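Local coordinates for uncharacterized protein (Bacteroides thetaiotaomicron, PDB 3KZT), which is of unknown function but is a DUF3828-domain protein that is probably made as a bacterial lipoprotein, at residues F60-R71 / Y134-E142. Residues are numbered along the deposited sequence; the frame is centred on the assembly and turned at random.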
loop_
_atom_site.group_PDB
_atom_site.type_symbol
_atom_site.label_atom_id
_atom_site.label_comp_id
_atom_site.label_asym_id
_atom_site.label_seq_id
_atom_site.Cartn_x
_atom_site.Cartn_y
_atom_site.Cartn_z
ATOM N N PHE A 60 -13.090 6.000 5.503
ATOM C CA PHE A 60 -12.340 7.272 5.462
ATOM C C PHE A 60 -13.069 8.551 5.002
ATOM O O PHE A 60 -12.635 9.646 5.368
ATOM C CB PHE A 60 -11.062 7.080 4.645
ATOM C CG PHE A 60 -10.028 6.216 5.324
ATOM C CD1 PHE A 60 -9.157 6.768 6.268
ATOM C CD2 PHE A 60 -9.903 4.864 5.012
ATOM C CE1 PHE A 60 -8.192 5.982 6.901
ATOM C CE2 PHE A 60 -8.937 4.073 5.640
ATOM C CZ PHE A 60 -8.079 4.636 6.584
ATOM N N LEU A 61 -14.149 8.418 4.214
ATOM C CA LEU A 61 -14.893 9.584 3.667
ATOM C C LEU A 61 -16.260 9.758 4.340
ATOM O O LEU A 61 -16.871 8.772 4.767
ATOM C CB LEU A 61 -15.089 9.432 2.148
ATOM C CG LEU A 61 -13.895 8.956 1.304
ATOM C CD1 LEU A 61 -14.271 8.952 -0.180
ATOM C CD2 LEU A 61 -12.667 9.778 1.515
ATOM N N THR A 62 -16.748 11.007 4.417
ATOM C CA THR A 62 -18.095 11.282 4.974
ATOM C C THR A 62 -19.179 10.854 3.970
ATOM O O THR A 62 -18.891 10.654 2.780
ATOM C CB THR A 62 -18.317 12.800 5.331
ATOM O OG1 THR A 62 -18.265 13.599 4.147
ATOM C CG2 THR A 62 -17.282 13.297 6.341
ATOM N N LYS A 63 -20.416 10.708 4.467
ATOM C CA LYS A 63 -21.601 10.382 3.628
ATOM C C LYS A 63 -21.821 11.408 2.498
ATOM O O LYS A 63 -22.184 11.030 1.378
ATOM C CB LYS A 63 -22.871 10.289 4.498
ATOM N N GLU A 64 -21.549 12.688 2.804
ATOM C CA GLU A 64 -21.692 13.801 1.846
ATOM C C GLU A 64 -20.690 13.687 0.694
ATOM O O GLU A 64 -21.056 13.848 -0.472
ATOM C CB GLU A 64 -21.490 15.155 2.552
ATOM C CG GLU A 64 -22.550 15.511 3.600
ATOM C CD GLU A 64 -22.140 16.702 4.463
ATOM O OE1 GLU A 64 -20.941 17.053 4.467
ATOM O OE2 GLU A 64 -23.014 17.280 5.141
ATOM N N LEU A 65 -19.413 13.415 1.034
ATOM C CA LEU A 65 -18.337 13.275 0.020
ATOM C C LEU A 65 -18.517 12.046 -0.895
ATOM O O LEU A 65 -18.251 12.134 -2.104
ATOM C CB LEU A 65 -16.949 13.222 0.690
ATOM C CG LEU A 65 -15.708 13.030 -0.211
ATOM C CD1 LEU A 65 -15.682 13.993 -1.381
ATOM C CD2 LEU A 65 -14.444 13.165 0.616
ATOM N N ILE A 66 -18.935 10.909 -0.303
ATOM C CA ILE A 66 -19.219 9.653 -1.059
ATOM C C ILE A 66 -20.303 9.886 -2.144
ATOM O O ILE A 66 -20.180 9.381 -3.268
ATOM C CB ILE A 66 -19.650 8.490 -0.099
ATOM C CG1 ILE A 66 -18.463 8.015 0.744
ATOM C CG2 ILE A 66 -20.185 7.289 -0.882
ATOM C CD1 ILE A 66 -18.872 7.097 1.902
ATOM N N GLU A 67 -21.340 10.653 -1.790
ATOM C CA GLU A 67 -22.380 11.087 -2.750
ATOM C C GLU A 67 -21.815 12.020 -3.834
ATOM O O GLU A 67 -22.177 11.893 -4.996
ATOM C CB GLU A 67 -23.546 11.775 -2.028
ATOM C CG GLU A 67 -24.449 10.806 -1.244
ATOM C CD GLU A 67 -25.641 11.498 -0.548
ATOM O OE1 GLU A 67 -25.538 12.698 -0.187
ATOM O OE2 GLU A 67 -26.682 10.825 -0.354
ATOM N N LYS A 68 -20.948 12.962 -3.439
ATOM C CA LYS A 68 -20.235 13.842 -4.404
ATOM C C LYS A 68 -19.295 13.034 -5.350
ATOM O O LYS A 68 -19.136 13.404 -6.519
ATOM C CB LYS A 68 -19.456 14.971 -3.666
ATOM C CG LYS A 68 -18.508 15.809 -4.563
ATOM C CD LYS A 68 -17.992 17.064 -3.886
ATOM C CE LYS A 68 -17.030 17.803 -4.840
ATOM N NZ LYS A 68 -16.424 19.048 -4.279
ATOM N N VAL A 69 -18.676 11.963 -4.832
ATOM C CA VAL A 69 -17.830 11.072 -5.651
ATOM C C VAL A 69 -18.675 10.328 -6.703
ATOM O O VAL A 69 -18.224 10.161 -7.832
ATOM C CB VAL A 69 -16.984 10.088 -4.769
ATOM C CG1 VAL A 69 -16.262 9.039 -5.630
ATOM C CG2 VAL A 69 -15.972 10.871 -3.948
ATOM N N ASP A 70 -19.897 9.914 -6.333
ATOM C CA ASP A 70 -20.843 9.303 -7.292
ATOM C C ASP A 70 -21.239 10.274 -8.405
ATOM O O ASP A 70 -21.308 9.856 -9.571
ATOM C CB ASP A 70 -22.112 8.780 -6.590
ATOM C CG ASP A 70 -21.849 7.572 -5.700
ATOM O OD1 ASP A 70 -20.714 7.051 -5.676
ATOM O OD2 ASP A 70 -22.800 7.143 -5.014
ATOM N N ARG A 71 -21.506 11.547 -8.049
ATOM C CA ARG A 71 -21.809 12.613 -9.045
ATOM C C ARG A 71 -20.646 12.797 -10.015
ATOM O O ARG A 71 -20.847 12.888 -11.232
ATOM C CB ARG A 71 -22.088 13.981 -8.375
ATOM C CG ARG A 71 -23.446 14.143 -7.759
ATOM C CD ARG A 71 -23.746 15.630 -7.505
ATOM N NE ARG A 71 -22.627 16.331 -6.861
ATOM C CZ ARG A 71 -21.756 17.103 -7.511
ATOM N NH1 ARG A 71 -21.866 17.279 -8.817
ATOM N NH2 ARG A 71 -20.777 17.699 -6.853
ATOM N N TYR A 134 -10.212 11.416 12.203
ATOM C CA TYR A 134 -10.066 12.269 11.014
ATOM C C TYR A 134 -10.750 11.602 9.807
ATOM O O TYR A 134 -10.610 10.401 9.601
ATOM C CB TYR A 134 -8.597 12.529 10.701
ATOM C CG TYR A 134 -7.898 13.360 11.744
ATOM C CD1 TYR A 134 -7.996 14.751 11.726
ATOM C CD2 TYR A 134 -7.131 12.762 12.755
ATOM C CE1 TYR A 134 -7.345 15.532 12.668
ATOM C CE2 TYR A 134 -6.477 13.540 13.713
ATOM C CZ TYR A 134 -6.593 14.931 13.655
ATOM O OH TYR A 134 -5.971 15.723 14.564
ATOM N N LEU A 135 -11.498 12.398 9.043
ATOM C CA LEU A 135 -12.236 11.933 7.858
ATOM C C LEU A 135 -12.118 12.985 6.782
ATOM O O LEU A 135 -12.009 14.162 7.097
ATOM C CB LEU A 135 -13.717 11.728 8.195
ATOM C CG LEU A 135 -14.076 10.650 9.219
ATOM C CD1 LEU A 135 -15.532 10.746 9.605
ATOM C CD2 LEU A 135 -13.760 9.278 8.665
ATOM N N ILE A 136 -12.122 12.559 5.512
ATOM C CA ILE A 136 -12.087 13.484 4.388
ATOM C C ILE A 136 -13.557 13.840 4.114
ATOM O O ILE A 136 -14.360 12.947 3.891
ATOM C CB ILE A 136 -11.416 12.863 3.132
ATOM C CG1 ILE A 136 -9.942 12.501 3.423
ATOM C CG2 ILE A 136 -11.457 13.828 2.000
ATOM C CD1 ILE A 136 -9.249 11.734 2.323
ATOM N N ASP A 137 -13.903 15.129 4.171
ATOM C CA ASP A 137 -15.309 15.593 3.933
ATOM C C ASP A 137 -15.543 16.333 2.603
ATOM O O ASP A 137 -16.683 16.671 2.300
ATOM C CB ASP A 137 -15.856 16.396 5.130
ATOM C CG ASP A 137 -15.161 17.737 5.339
ATOM O OD1 ASP A 137 -14.059 17.978 4.799
ATOM O OD2 ASP A 137 -15.726 18.556 6.081
ATOM N N ASP A 138 -14.473 16.598 1.834
ATOM C CA ASP A 138 -14.607 17.179 0.496
ATOM C C ASP A 138 -13.329 16.967 -0.346
ATOM O O ASP A 138 -12.230 16.848 0.206
ATOM C CB ASP A 138 -14.920 18.696 0.590
ATOM C CG ASP A 138 -15.473 19.282 -0.721
ATOM O OD1 ASP A 138 -15.987 18.533 -1.576
ATOM O OD2 ASP A 138 -15.395 20.506 -0.884
ATOM N N ILE A 139 -13.501 16.883 -1.676
ATOM C CA ILE A 139 -12.363 16.867 -2.651
ATOM C C ILE A 139 -12.722 17.730 -3.851
ATOM O O ILE A 139 -13.903 17.869 -4.146
ATOM C CB ILE A 139 -11.967 15.411 -3.148
ATOM C CG1 ILE A 139 -13.060 14.756 -4.049
ATOM C CG2 ILE A 139 -11.638 14.516 -1.980
ATOM C CD1 ILE A 139 -12.629 13.410 -4.637
ATOM N N THR A 140 -11.701 18.290 -4.528
ATOM C CA THR A 140 -11.870 19.032 -5.823
ATOM C C THR A 140 -12.999 20.101 -5.711
ATOM O O THR A 140 -14.085 19.908 -6.280
ATOM C CB THR A 140 -12.138 18.021 -6.961
ATOM O OG1 THR A 140 -11.116 17.014 -6.916
ATOM C CG2 THR A 140 -12.132 18.701 -8.361
ATOM N N PRO A 141 -12.747 21.195 -4.920
ATOM C CA PRO A 141 -13.742 22.219 -4.501
ATOM C C PRO A 141 -14.882 22.593 -5.493
ATOM O O PRO A 141 -14.612 22.820 -6.687
ATOM C CB PRO A 141 -12.873 23.449 -4.213
ATOM C CG PRO A 141 -11.571 22.920 -3.799
ATOM C CD PRO A 141 -11.407 21.520 -4.370
ATOM N N GLU A 142 -16.127 22.631 -4.971
ATOM C CA GLU A 142 -17.349 23.009 -5.736
ATOM C C GLU A 142 -17.936 24.294 -5.134
ATOM O O GLU A 142 -18.673 25.031 -5.798
ATOM C CB GLU A 142 -18.406 21.865 -5.723
ATOM C CG GLU A 142 -18.944 21.425 -4.287
ATOM C CD GLU A 142 -20.074 20.364 -4.336
ATOM O OE1 GLU A 142 -20.598 20.072 -5.434
ATOM O OE2 GLU A 142 -20.436 19.834 -3.258
#
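The guanidinium of Arg71 and the carboxylate of Glu142 are turned nearly parallel, their planes 7° apart, yet OE1 comes to NH2 obliquely, at 2.8 Å, in a salt bridge; Arg71 is modelled in two conformers, so this bridge is doubtful. The Asp138 carboxylate is met on its syn side, 15° out of its plane, by Lys68, whose NZ sits 2.8 Å from OD1. With CG anti to the backbone N (chi1 171°) and the chain extended beyond, Lys68 reaches across from the helix to the strand end. Its NZ also donates to Ile139 O at 2.8 Å and, from above the carbonyl plane, to Thr140 O at 3.2 Å. Cutting Lys68 back to an alanine would probably leave Asp138 without this cation and both carbonyls without this donor. One turn back, Leu65 spreads its methyls over the strand: CD2 presses tightly on Ile136 CG2 (3.4 Å), CD1 lies against Ile139 CG1 (3.8 Å). Before the helix, Ile136 pairs with Leu61 in a single beta bridge, its N donating to Phe60 O (3.0 Å) and its O accepting from Thr62 N (3.1 Å). Asp137 and Asp138 both face Arg126 in a classic beta bulge, and Arg126 also salt-bridges Asp137. Backbone bonds just before helix 63-75, apolar packing midway and ionic contacts beyond join it to the edge strand, the buried ammonium probably favoured by the carboxylate and carbonyls.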